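Local coordinates for putative capsid protein of prophage (Escherichia coli CFT073, PDB 3BQW), which probably serves as a phage major capsid protein, whose copies would assemble into the shell that encloses the viral genome, at residues 44-49 and 82-87; 293-298 and 331-336; 39-44 and 308-313. All blocks are in the same frame, centred on the assembly; numbering follows the deposited sequence.

Contact 1 of 3, residues 44-49 and 82-87; sequences TQNIML and IKPGYM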
ATOM      1  N   THR A  44      17.564   6.448  12.135  1.00 25.23           N
ATOM      2  CA  THR A  44      18.231   5.148  12.212  1.00 24.75           C
ATOM      3  C   THR A  44      17.772   4.254  11.041  1.00 25.27           C
ATOM      4  O   THR A  44      16.678   4.421  10.473  1.00 24.31           O
ATOM      5  CB  THR A  44      17.947   4.484  13.549  1.00 24.34           C
ATOM      6  OG1 THR A  44      16.534   4.471  13.779  1.00 23.11           O
ATOM      7  CG2 THR A  44      18.629   5.260  14.692  1.00 23.02           C
ATOM      8  N   GLN A  45      18.644   3.329  10.676  1.00 25.84           N
ATOM      9  CA  GLN A  45      18.383   2.369   9.629  1.00 26.51           C
ATOM     10  C   GLN A  45      17.148   1.582   9.952  1.00 26.17           C
ATOM     11  O   GLN A  45      16.300   1.380   9.086  1.00 26.51           O
ATOM     12  CB  GLN A  45      19.551   1.412   9.495  1.00 26.55           C
ATOM     13  CG  GLN A  45      19.371   0.383   8.417  1.00 30.24           C
ATOM     14  CD  GLN A  45      20.546  -0.581   8.351  1.00 33.63           C
ATOM     15  OE1 GLN A  45      21.351  -0.656   9.279  1.00 36.06           O
ATOM     16  NE2 GLN A  45      20.641  -1.327   7.256  1.00 34.67           N
ATOM     17  N   ASN A  46      17.072   1.118  11.199  1.00 25.86           N
ATOM     18  CA  ASN A  46      15.934   0.380  11.673  1.00 25.64           C
ATOM     19  C   ASN A  46      14.882   1.279  12.265  1.00 25.17           C
ATOM     20  O   ASN A  46      15.179   2.324  12.824  1.00 24.29           O
ATOM     21  CB  ASN A  46      16.356  -0.657  12.714  1.00 26.11           C
ATOM     22  CG  ASN A  46      17.317  -1.659  12.155  1.00 27.62           C
ATOM     23  OD1 ASN A  46      18.255  -2.088  12.816  1.00 29.21           O
ATOM     24  ND2 ASN A  46      17.108  -2.015  10.914  1.00 28.41           N
ATOM     25  N   ILE A  47      13.644   0.824  12.136  1.00 25.86           N
ATOM     26  CA  ILE A  47      12.491   1.469  12.730  1.00 25.96           C
ATOM     27  C   ILE A  47      12.493   1.136  14.215  1.00 25.92           C
ATOM     28  O   ILE A  47      12.483  -0.037  14.598  1.00 24.95           O
ATOM     29  CB  ILE A  47      11.152   0.980  12.096  1.00 26.10           C
ATOM     30  CG1 ILE A  47      11.121   1.192  10.576  1.00 26.96           C
ATOM     31  CG2 ILE A  47       9.950   1.657  12.772  1.00 27.01           C
ATOM     32  CD1 ILE A  47      11.505   2.558  10.183  1.00 28.68           C
ATOM     33  N   MET A  48      12.487   2.184  15.035  1.00 25.69           N
ATOM     34  CA  MET A  48      12.467   2.064  16.468  1.00 26.57           C
ATOM     35  C   MET A  48      11.095   2.456  17.032  1.00 27.07           C
ATOM     36  O   MET A  48      10.854   3.622  17.331  1.00 27.19           O
ATOM     37  CB  MET A  48      13.575   2.938  17.046  1.00 27.01           C
ATOM     38  CG  MET A  48      14.976   2.610  16.496  1.00 27.46           C
ATOM     39  SD  MET A  48      15.471   0.871  16.614  1.00 27.22           S
ATOM     40  CE  MET A  48      17.228   1.095  16.830  1.00 31.46           C
ATOM     41  N   LEU A  49      10.212   1.474  17.191  1.00 27.24           N
ATOM     42  CA  LEU A  49       8.793   1.734  17.409  1.00 28.11           C
ATOM     43  C   LEU A  49       8.503   2.346  18.779  1.00 29.51           C
ATOM     44  O   LEU A  49       7.567   3.118  18.930  1.00 29.65           O
ATOM     45  CB  LEU A  49       7.971   0.455  17.242  1.00 27.58           C
ATOM     46  CG  LEU A  49       7.851  -0.175  15.857  1.00 27.74           C
ATOM     47  CD1 LEU A  49       6.978  -1.470  15.915  1.00 27.06           C
ATOM     48  CD2 LEU A  49       7.298   0.819  14.816  1.00 26.00           C
ATOM     49  N   ILE A  82      12.418  -2.906  14.224  1.00 29.34           N
ATOM     50  CA  ILE A  82      11.987  -3.531  12.980  1.00 29.75           C
ATOM     51  C   ILE A  82      12.955  -3.134  11.864  1.00 29.41           C
ATOM     52  O   ILE A  82      13.224  -1.959  11.667  1.00 30.00           O
ATOM     53  CB  ILE A  82      10.560  -3.067  12.577  1.00 30.10           C
ATOM     54  CG1 ILE A  82       9.545  -3.326  13.703  1.00 31.31           C
ATOM     55  CG2 ILE A  82      10.127  -3.707  11.239  1.00 30.43           C
ATOM     56  CD1 ILE A  82       9.208  -4.750  13.946  1.00 31.75           C
ATOM     57  N   LYS A  83      13.465  -4.112  11.130  1.00 29.62           N
ATOM     58  CA  LYS A  83      14.334  -3.851   9.988  1.00 29.43           C
ATOM     59  C   LYS A  83      13.464  -3.758   8.726  1.00 28.75           C
ATOM     60  O   LYS A  83      12.829  -4.710   8.342  1.00 28.51           O
ATOM     61  CB  LYS A  83      15.407  -4.945   9.879  1.00 30.13           C
ATOM     62  CG  LYS A  83      16.427  -4.779   8.710  1.00 31.77           C
ATOM     63  CD  LYS A  83      17.428  -3.584   8.822  1.00 31.77           C
ATOM     64  CE  LYS A  83      17.858  -3.033   7.445  1.00 34.70           C
ATOM     65  NZ  LYS A  83      16.731  -2.792   6.396  1.00 32.27           N
ATOM     66  N   PRO A  84      13.358  -2.565   8.122  1.00 28.25           N
ATOM     67  CA  PRO A  84      12.537  -2.462   6.910  1.00 27.61           C
ATOM     68  C   PRO A  84      13.180  -3.076   5.654  1.00 26.62           C
ATOM     69  O   PRO A  84      14.381  -3.225   5.587  1.00 26.50           O
ATOM     70  CB  PRO A  84      12.359  -0.964   6.753  1.00 27.48           C
ATOM     71  CG  PRO A  84      13.636  -0.400   7.316  1.00 28.67           C
ATOM     72  CD  PRO A  84      13.927  -1.262   8.514  1.00 28.56           C
ATOM     73  N   GLY A  85      12.353  -3.453   4.686  1.00 26.14           N
ATOM     74  CA  GLY A  85      12.832  -3.872   3.382  1.00 25.78           C
ATOM     75  C   GLY A  85      13.335  -2.644   2.634  1.00 26.12           C
ATOM     76  O   GLY A  85      12.567  -1.741   2.338  1.00 26.60           O
ATOM     77  N   TYR A  86      14.629  -2.609   2.350  1.00 25.70           N
ATOM     78  CA  TYR A  86      15.227  -1.492   1.652  1.00 25.91           C
ATOM     79  C   TYR A  86      15.011  -1.637   0.161  1.00 25.61           C
ATOM     80  O   TYR A  86      15.280  -2.694  -0.421  1.00 26.55           O
ATOM     81  CB  TYR A  86      16.716  -1.397   1.954  1.00 25.30           C
ATOM     82  CG  TYR A  86      17.299  -0.050   1.666  1.00 26.02           C
ATOM     83  CD1 TYR A  86      17.288   0.940   2.635  1.00 24.32           C
ATOM     84  CD2 TYR A  86      17.901   0.230   0.426  1.00 25.00           C
ATOM     85  CE1 TYR A  86      17.834   2.166   2.391  1.00 25.89           C
ATOM     86  CE2 TYR A  86      18.452   1.470   0.168  1.00 24.43           C
ATOM     87  CZ  TYR A  86      18.422   2.437   1.159  1.00 25.81           C
ATOM     88  OH  TYR A  86      18.971   3.689   0.969  1.00 24.85           O
ATOM     89  N   MET A  87      14.518  -0.561  -0.447  1.00 25.35           N
ATOM     90  CA  MET A  87      14.217  -0.517  -1.861  1.00 24.40           C
ATOM     91  C   MET A  87      15.051   0.567  -2.554  1.00 25.58           C
ATOM     92  O   MET A  87      15.295   1.665  -1.997  1.00 25.17           O
ATOM     93  CB  MET A  87      12.720  -0.222  -2.060  1.00 24.72           C
ATOM     94  CG  MET A  87      11.729  -1.159  -1.383  1.00 23.73           C
ATOM     95  SD  MET A  87       9.985  -0.718  -1.787  1.00 19.70           S
ATOM     96  CE  MET A  87      10.028  -1.378  -3.411  1.00 17.69           C
TER
HETATM   97  O   HOH W   1      18.109  -0.557   5.499  1.00 35.35           O
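A two-stranded antiparallel ribbon, strand 47-48 against strand 81-82, joins Ile-47 to Ile-82 and closes the base of the hairpin formed by strands 61-67 and 70-79. A hairpin of this kind before the long helix is consistent with the extended loop of HK97-like capsid proteins. Ile-47 and Ile-82 form a hydrogen-bonded pair, each backbone N donating to the other's O: Ile-82 N reaches Ile-47 O at 2.9 Å and nearly straight (173°), whereas the return bond from Ile-47 N to Ile-82 O is more bent (146°). Both isoleucines put their side chains on the same face, CB of Ile-47 to CB of Ile-82 at 4.1 Å. Leu-49 extends this apolar patch, its CD1 lying 3.9 Å from Ile-82 CG1, while Tyr-159 and Ile-161 cover Ile-82 from strand 159-162. Beyond Asn-46 and Lys-83 the chains diverge, although Pro-84 CD still rests 3.6 Å from the carbonyl O of Gln-45. The Lys-83 side chain crosses the extended one of Gln-45 obliquely. Their polar ends meet through water rather than directly: one water accepts from Lys-83 NZ at 2.8 Å and from Gln-45 NE2 at 3.2 Å. Within 44-49, Thr-44 OG1 donates to Asn-46 O at 2.7 Å, nearly in line with the C=O.

Contact 2 of 3, residues 293-298 and 331-336; sequences VAYGAI and THSAPQ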
ATOM      1  N   VAL A 293       3.000   4.569   7.927  1.00 21.99           N
ATOM      2  CA  VAL A 293       4.099   3.949   7.199  1.00 21.44           C
ATOM      3  C   VAL A 293       5.335   4.552   7.819  1.00 21.16           C
ATOM      4  O   VAL A 293       5.516   5.770   7.843  1.00 21.69           O
ATOM      5  CB  VAL A 293       4.030   4.128   5.641  1.00 21.81           C
ATOM      6  CG1 VAL A 293       5.219   3.424   4.959  1.00 20.86           C
ATOM      7  CG2 VAL A 293       2.723   3.548   5.092  1.00 19.08           C
ATOM      8  N   ALA A 294       6.158   3.678   8.383  1.00 21.13           N
ATOM      9  CA  ALA A 294       7.405   4.060   9.009  1.00 21.11           C
ATOM     10  C   ALA A 294       8.498   3.903   7.976  1.00 21.36           C
ATOM     11  O   ALA A 294       8.536   2.913   7.238  1.00 21.96           O
ATOM     12  CB  ALA A 294       7.686   3.185  10.239  1.00 20.61           C
ATOM     13  N   TYR A 295       9.392   4.878   7.922  1.00 21.92           N
ATOM     14  CA  TYR A 295      10.514   4.846   6.971  1.00 21.81           C
ATOM     15  C   TYR A 295      11.844   4.773   7.729  1.00 21.85           C
ATOM     16  O   TYR A 295      12.134   5.625   8.572  1.00 21.58           O
ATOM     17  CB  TYR A 295      10.476   6.079   6.072  1.00 21.68           C
ATOM     18  CG  TYR A 295       9.294   6.079   5.140  1.00 20.55           C
ATOM     19  CD1 TYR A 295       9.425   5.674   3.812  1.00 18.30           C
ATOM     20  CD2 TYR A 295       8.025   6.473   5.592  1.00 19.58           C
ATOM     21  CE1 TYR A 295       8.301   5.657   2.947  1.00 19.37           C
ATOM     22  CE2 TYR A 295       6.934   6.484   4.743  1.00 19.38           C
ATOM     23  CZ  TYR A 295       7.076   6.069   3.419  1.00 20.67           C
ATOM     24  OH  TYR A 295       5.970   6.059   2.590  1.00 21.93           O
ATOM     25  N   GLY A 296      12.645   3.757   7.427  1.00 21.53           N
ATOM     26  CA  GLY A 296      13.970   3.678   7.975  1.00 22.27           C
ATOM     27  C   GLY A 296      14.823   4.694   7.264  1.00 22.69           C
ATOM     28  O   GLY A 296      14.447   5.187   6.204  1.00 23.03           O
ATOM     29  N   ALA A 297      15.969   5.009   7.850  1.00 23.34           N
ATOM     30  CA  ALA A 297      16.931   5.940   7.232  1.00 23.95           C
ATOM     31  C   ALA A 297      17.409   5.486   5.851  1.00 23.97           C
ATOM     32  O   ALA A 297      17.610   4.299   5.593  1.00 24.06           O
ATOM     33  CB  ALA A 297      18.162   6.177   8.148  1.00 22.60           C
ATOM     34  N   ILE A 298      17.613   6.474   4.991  1.00 24.99           N
ATOM     35  CA  ILE A 298      18.259   6.269   3.709  1.00 25.84           C
ATOM     36  C   ILE A 298      19.729   5.946   3.974  1.00 27.06           C
ATOM     37  O   ILE A 298      20.374   6.613   4.795  1.00 27.14           O
ATOM     38  CB  ILE A 298      18.143   7.505   2.831  1.00 25.67           C
ATOM     39  CG1 ILE A 298      16.673   7.938   2.693  1.00 25.31           C
ATOM     40  CG2 ILE A 298      18.782   7.238   1.466  1.00 25.15           C
ATOM     41  CD1 ILE A 298      15.841   6.985   1.861  1.00 24.71           C
ATOM     42  N   THR A 331      15.539   5.676  -6.985  1.00 23.15           N
ATOM     43  CA  THR A 331      14.906   6.202  -5.786  1.00 22.86           C
ATOM     44  C   THR A 331      15.020   5.193  -4.621  1.00 23.15           C
ATOM     45  O   THR A 331      14.509   4.066  -4.697  1.00 22.50           O
ATOM     46  CB  THR A 331      13.425   6.535  -6.048  1.00 22.74           C
ATOM     47  OG1 THR A 331      13.329   7.341  -7.233  1.00 23.88           O
ATOM     48  CG2 THR A 331      12.812   7.289  -4.854  1.00 22.67           C
ATOM     49  N   HIS A 332      15.697   5.628  -3.558  1.00 22.73           N
ATOM     50  CA  HIS A 332      15.833   4.883  -2.312  1.00 22.80           C
ATOM     51  C   HIS A 332      14.644   5.109  -1.387  1.00 22.57           C
ATOM     52  O   HIS A 332      14.152   6.221  -1.257  1.00 22.19           O
ATOM     53  CB  HIS A 332      17.108   5.317  -1.578  1.00 23.60           C
ATOM     54  CG  HIS A 332      18.367   4.891  -2.257  1.00 22.95           C
ATOM     55  ND1 HIS A 332      18.704   5.304  -3.525  1.00 25.74           N
ATOM     56  CD2 HIS A 332      19.366   4.077  -1.851  1.00 24.05           C
ATOM     57  CE1 HIS A 332      19.864   4.773  -3.866  1.00 24.20           C
ATOM     58  NE2 HIS A 332      20.277   4.009  -2.873  1.00 24.73           N
ATOM     59  N   SER A 333      14.197   4.038  -0.743  1.00 22.80           N
ATOM     60  CA  SER A 333      13.133   4.087   0.285  1.00 22.52           C
ATOM     61  C   SER A 333      13.131   2.808   1.140  1.00 22.35           C
ATOM     62  O   SER A 333      13.423   1.726   0.636  1.00 21.67           O
ATOM     63  CB  SER A 333      11.756   4.246  -0.372  1.00 22.33           C
ATOM     64  OG  SER A 333      10.778   4.645   0.568  1.00 20.91           O
ATOM     65  N   ALA A 334      12.770   2.943   2.417  1.00 22.21           N
ATOM     66  CA  ALA A 334      12.724   1.802   3.352  1.00 22.04           C
ATOM     67  C   ALA A 334      11.452   1.860   4.188  1.00 21.75           C
ATOM     68  O   ALA A 334      11.513   2.019   5.389  1.00 22.30           O
ATOM     69  CB  ALA A 334      13.988   1.782   4.261  1.00 21.46           C
ATOM     70  N   PRO A 335      10.293   1.718   3.540  1.00 22.80           N
ATOM     71  CA  PRO A 335       8.986   1.787   4.187  1.00 23.38           C
ATOM     72  C   PRO A 335       8.523   0.488   4.828  1.00 23.67           C
ATOM     73  O   PRO A 335       8.821  -0.610   4.331  1.00 23.92           O
ATOM     74  CB  PRO A 335       8.055   2.137   3.031  1.00 23.51           C
ATOM     75  CG  PRO A 335       8.673   1.437   1.854  1.00 22.60           C
ATOM     76  CD  PRO A 335      10.158   1.494   2.081  1.00 22.77           C
ATOM     77  N   GLN A 336       7.776   0.638   5.923  1.00 23.96           N
ATOM     78  CA  GLN A 336       7.106  -0.468   6.600  1.00 23.02           C
ATOM     79  C   GLN A 336       5.811   0.047   7.238  1.00 22.28           C
ATOM     80  O   GLN A 336       5.867   0.943   8.082  1.00 22.50           O
ATOM     81  CB  GLN A 336       7.996  -1.011   7.718  1.00 23.62           C
ATOM     82  CG  GLN A 336       7.369  -2.152   8.534  1.00 23.51           C
ATOM     83  CD  GLN A 336       6.919  -3.315   7.670  1.00 25.08           C
ATOM     84  OE1 GLN A 336       7.686  -3.797   6.831  1.00 28.61           O
ATOM     85  NE2 GLN A 336       5.675  -3.778   7.872  1.00 22.02           N
TER
HETATM   86  O   HOH W   2      13.150   5.487   3.814  1.00 18.80           O
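Ala-334, Ile-298 and Gln-336 lose the most surface where strand 292-295 and the loop after it run along strand 327-338, antiparallel to it, in a mixed sheet beside the long helix 113-146; a sheet packed along a long helix is consistent with an HK97-like capsid fold. Gln-336 forms the regular end, a hydrogen-bonded pair with Ala-294: Ala-294 N donates to Gln-336 O at 2.8 Å, and Gln-336 N returns a bond to Ala-294 O at 2.7 Å. The first donor sits 36° above the carbonyl plane of Gln-336, so this N-H does not lie on a lone pair of the oxygen. Ala-334 marks where the strands begin to part. Its O still takes the N-H of Gly-296 at 2.9 Å, but the reciprocal link is replaced by a water that accepts from Ala-334 N at 2.9 Å and lies 2.7 Å from Gly-296 O, to which it can donate. Beyond this point Ile-298 bridges the widening gap with its side chain alone, CD1 lying 3.6 Å from His-332 O and CG2 reaching His-332 CB. Tyr-295 and Pro-335 make the intervening non-hydrogen-bonded pair, a place that asks no N-H of the proline. With its CG anti to the carbonyl carbon (chi1 -68°), Tyr-295 brings CE1 to 3.5 Å from Pro-335 CB, the side chains crossing at a slant. Ser-333 OG, bonded to Met-312 O, lies in plane at the ring edge, while Val-293 CG1 touches Pro-335 CB.

Contact 3 of 3, residues 39-44 and 308-313; sequences VATFST and ATQNMF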
ATOM      1  N   VAL A  39       2.857   9.119   8.732  1.00 22.09           N
ATOM      2  CA  VAL A  39       4.225   8.883   8.344  1.00 22.39           C
ATOM      3  C   VAL A  39       5.135   9.183   9.516  1.00 22.59           C
ATOM      4  O   VAL A  39       4.865  10.092  10.338  1.00 21.79           O
ATOM      5  CB  VAL A  39       4.639   9.728   7.099  1.00 23.17           C
ATOM      6  CG1 VAL A  39       6.189   9.755   6.918  1.00 22.96           C
ATOM      7  CG2 VAL A  39       3.925   9.205   5.831  1.00 21.56           C
ATOM      8  N   ALA A  40       6.179   8.370   9.627  1.00 22.26           N
ATOM      9  CA  ALA A  40       7.270   8.651  10.517  1.00 22.80           C
ATOM     10  C   ALA A  40       8.544   8.279   9.778  1.00 23.20           C
ATOM     11  O   ALA A  40       8.659   7.170   9.247  1.00 23.10           O
ATOM     12  CB  ALA A  40       7.134   7.877  11.854  1.00 23.02           C
ATOM     13  N   THR A  41       9.492   9.216   9.730  1.00 23.88           N
ATOM     14  CA  THR A  41      10.791   8.964   9.124  1.00 24.16           C
ATOM     15  C   THR A  41      11.819   8.853  10.240  1.00 25.45           C
ATOM     16  O   THR A  41      11.851   9.691  11.149  1.00 26.24           O
ATOM     17  CB  THR A  41      11.186  10.066   8.119  1.00 24.43           C
ATOM     18  OG1 THR A  41      11.124  11.347   8.739  1.00 24.65           O
ATOM     19  CG2 THR A  41      10.260  10.056   6.899  1.00 22.90           C
ATOM     20  N   PHE A  42      12.648   7.812  10.182  1.00 25.34           N
ATOM     21  CA  PHE A  42      13.642   7.572  11.205  1.00 25.25           C
ATOM     22  C   PHE A  42      15.033   7.979  10.726  1.00 25.26           C
ATOM     23  O   PHE A  42      15.323   7.936   9.530  1.00 25.64           O
ATOM     24  CB  PHE A  42      13.594   6.093  11.658  1.00 25.55           C
ATOM     25  CG  PHE A  42      12.339   5.746  12.404  1.00 24.87           C
ATOM     26  CD1 PHE A  42      12.342   5.654  13.781  1.00 26.48           C
ATOM     27  CD2 PHE A  42      11.137   5.591  11.732  1.00 24.48           C
ATOM     28  CE1 PHE A  42      11.170   5.372  14.477  1.00 26.10           C
ATOM     29  CE2 PHE A  42       9.960   5.328  12.415  1.00 23.97           C
ATOM     30  CZ  PHE A  42       9.978   5.216  13.789  1.00 26.02           C
ATOM     31  N   SER A  43      15.878   8.395  11.676  1.00 25.38           N
ATOM     32  CA  SER A  43      17.281   8.723  11.406  1.00 26.42           C
ATOM     33  C   SER A  43      18.175   7.523  11.672  1.00 25.46           C
ATOM     34  O   SER A  43      19.395   7.578  11.500  1.00 25.92           O
ATOM     35  CB  SER A  43      17.716   9.889  12.294  1.00 26.61           C
ATOM     36  OG  SER A  43      17.325   9.604  13.641  1.00 31.40           O
ATOM     37  N   THR A  44      17.564   6.448  12.135  1.00 25.23           N
ATOM     38  CA  THR A  44      18.231   5.148  12.212  1.00 24.75           C
ATOM     39  C   THR A  44      17.772   4.254  11.041  1.00 25.27           C
ATOM     40  O   THR A  44      16.678   4.421  10.473  1.00 24.31           O
ATOM     41  CB  THR A  44      17.947   4.484  13.549  1.00 24.34           C
ATOM     42  OG1 THR A  44      16.534   4.471  13.779  1.00 23.11           O
ATOM     43  CG2 THR A  44      18.629   5.260  14.692  1.00 23.02           C
ATOM     44  N   ALA A 308      21.200  13.708   4.550  1.00 31.37           N
ATOM     45  CA  ALA A 308      19.821  13.605   3.999  1.00 30.79           C
ATOM     46  C   ALA A 308      19.181  12.193   4.190  1.00 30.51           C
ATOM     47  O   ALA A 308      18.306  11.752   3.409  1.00 30.16           O
ATOM     48  CB  ALA A 308      19.831  14.008   2.547  1.00 30.21           C
ATOM     49  N   THR A 309      19.613  11.507   5.255  1.00 30.06           N
ATOM     50  CA  THR A 309      19.218  10.137   5.548  1.00 29.34           C
ATOM     51  C   THR A 309      17.773  10.016   6.063  1.00 28.94           C
ATOM     52  O   THR A 309      17.152   8.939   5.990  1.00 27.84           O
ATOM     53  CB  THR A 309      20.184   9.506   6.584  1.00 29.69           C
ATOM     54  OG1 THR A 309      20.003  10.130   7.868  1.00 29.83           O
ATOM     55  CG2 THR A 309      21.661   9.655   6.133  1.00 30.05           C
ATOM     56  N   GLN A 310      17.242  11.107   6.600  1.00 28.74           N
ATOM     57  CA  GLN A 310      15.919  11.080   7.172  1.00 29.06           C
ATOM     58  C   GLN A 310      14.956  11.531   6.112  1.00 28.54           C
ATOM     59  O   GLN A 310      14.717  12.713   5.952  1.00 29.22           O
ATOM     60  CB  GLN A 310      15.843  11.945   8.427  1.00 29.67           C
ATOM     61  CG  GLN A 310      14.542  11.801   9.176  1.00 31.94           C
ATOM     62  CD  GLN A 310      14.640  12.145  10.657  1.00 34.82           C
ATOM     63  OE1 GLN A 310      15.320  13.088  11.053  1.00 35.87           O
ATOM     64  NE2 GLN A 310      13.928  11.376  11.488  1.00 38.84           N
ATOM     65  N   ASN A 311      14.391  10.558   5.394  1.00 27.93           N
ATOM     66  CA  ASN A 311      13.615  10.799   4.179  1.00 26.61           C
ATOM     67  C   ASN A 311      12.746   9.607   3.808  1.00 25.53           C
ATOM     68  O   ASN A 311      13.194   8.468   3.926  1.00 24.76           O
ATOM     69  CB  ASN A 311      14.586  11.051   3.008  1.00 27.11           C
ATOM     70  CG  ASN A 311      14.770  12.526   2.695  1.00 27.47           C
ATOM     71  OD1 ASN A 311      13.793  13.263   2.559  1.00 29.59           O
ATOM     72  ND2 ASN A 311      16.024  12.960   2.573  1.00 24.58           N
ATOM     73  N   MET A 312      11.523   9.867   3.337  1.00 24.72           N
ATOM     74  CA  MET A 312      10.686   8.828   2.739  1.00 24.23           C
ATOM     75  C   MET A 312      11.386   8.282   1.492  1.00 24.55           C
ATOM     76  O   MET A 312      11.565   7.072   1.330  1.00 23.38           O
ATOM     77  CB  MET A 312       9.307   9.361   2.366  1.00 24.36           C
ATOM     78  CG  MET A 312       8.458   9.917   3.538  1.00 24.86           C
ATOM     79  SD  MET A 312       6.787  10.349   3.002  1.00 22.68           S
ATOM     80  CE  MET A 312       7.159  11.703   1.919  1.00 30.33           C
ATOM     81  N   PHE A 313      11.819   9.211   0.645  1.00 25.50           N
ATOM     82  CA  PHE A 313      12.411   8.921  -0.666  1.00 26.01           C
ATOM     83  C   PHE A 313      13.686   9.696  -0.840  1.00 26.10           C
ATOM     84  O   PHE A 313      13.810  10.822  -0.358  1.00 27.33           O
ATOM     85  CB  PHE A 313      11.457   9.332  -1.804  1.00 26.74           C
ATOM     86  CG  PHE A 313      10.054   8.847  -1.610  1.00 26.95           C
ATOM     87  CD1 PHE A 313       9.783   7.479  -1.575  1.00 26.61           C
ATOM     88  CD2 PHE A 313       9.008   9.752  -1.464  1.00 27.30           C
ATOM     89  CE1 PHE A 313       8.479   7.011  -1.380  1.00 27.46           C
ATOM     90  CE2 PHE A 313       7.707   9.306  -1.269  1.00 27.56           C
ATOM     91  CZ  PHE A 313       7.435   7.936  -1.222  1.00 27.23           C
TER
HETATM   92  O   HOH W   3      13.893   8.188   7.132  1.00 22.71           O
HETATM   93  O   HOH W   4      20.734   8.153   9.377  1.00 34.62           O
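Gln-310 places CG opposite its backbone N (chi1 -172°) and stays extended beyond it, and this stretches the amide across to Thr-41. There NE2 donates to Thr-41 O at 2.7 Å with a bent angle of 148°; the acceptor lies in the amide plane, but the nitrogen stands well above the carbonyl plane of Thr-41. Thr-41, with OG1 between its N and carbonyl carbon (chi1 54°), sets that oxygen 3.5 Å from Gln-310 CG and turns CG2 the other way, to 3.8 Å from Met-312 CG. Two residues back along strand 38-41, Met-312 SD meets Val-39 CG1 at 4.0 Å, the side chains crossing at about a right angle. Two waters extend the join. One lies 2.8 Å from Phe-42 O, to which it can donate, and accepts from Asn-311 N at 3.0 Å; the other donates to Ser-43 O and also bonds Thr-309 OG1, each at 2.6 Å. Within 308-313, Asn-311 ND2 donates to Ala-308 O. No beta bridge joins 39-44 to 308-313. One direct side-chain bond, two water bridges and a thin apolar strip therefore carry this surface contact, which implies a solvated join between strand and loop rather than an extension of the sheet.

In the fold
The three contacts cluster on one side of the chain's centre: centres of contacts 1 and 2 are about 7 Å apart, 2 and 3 about 6 Å, and 1 and 3 about 10 Å. Strands 38-41 and 292-295 run parallel as neighbours in the sheet, so contacts 2 and 3 share that sheet, and Thr-44 belongs to both contacts 1 and 3. Along the chain, contact 1 is nested inside the loop closed by contact 3 and precedes contact 2, while the segments of contacts 2 and 3 alternate. Backbone bonds, probably Thr-44 O to Ala-297 N and Ile-298 N to Thr-309 O, tie them. Sequence-distant N- and C-terminal parts thus complete one region of the fold.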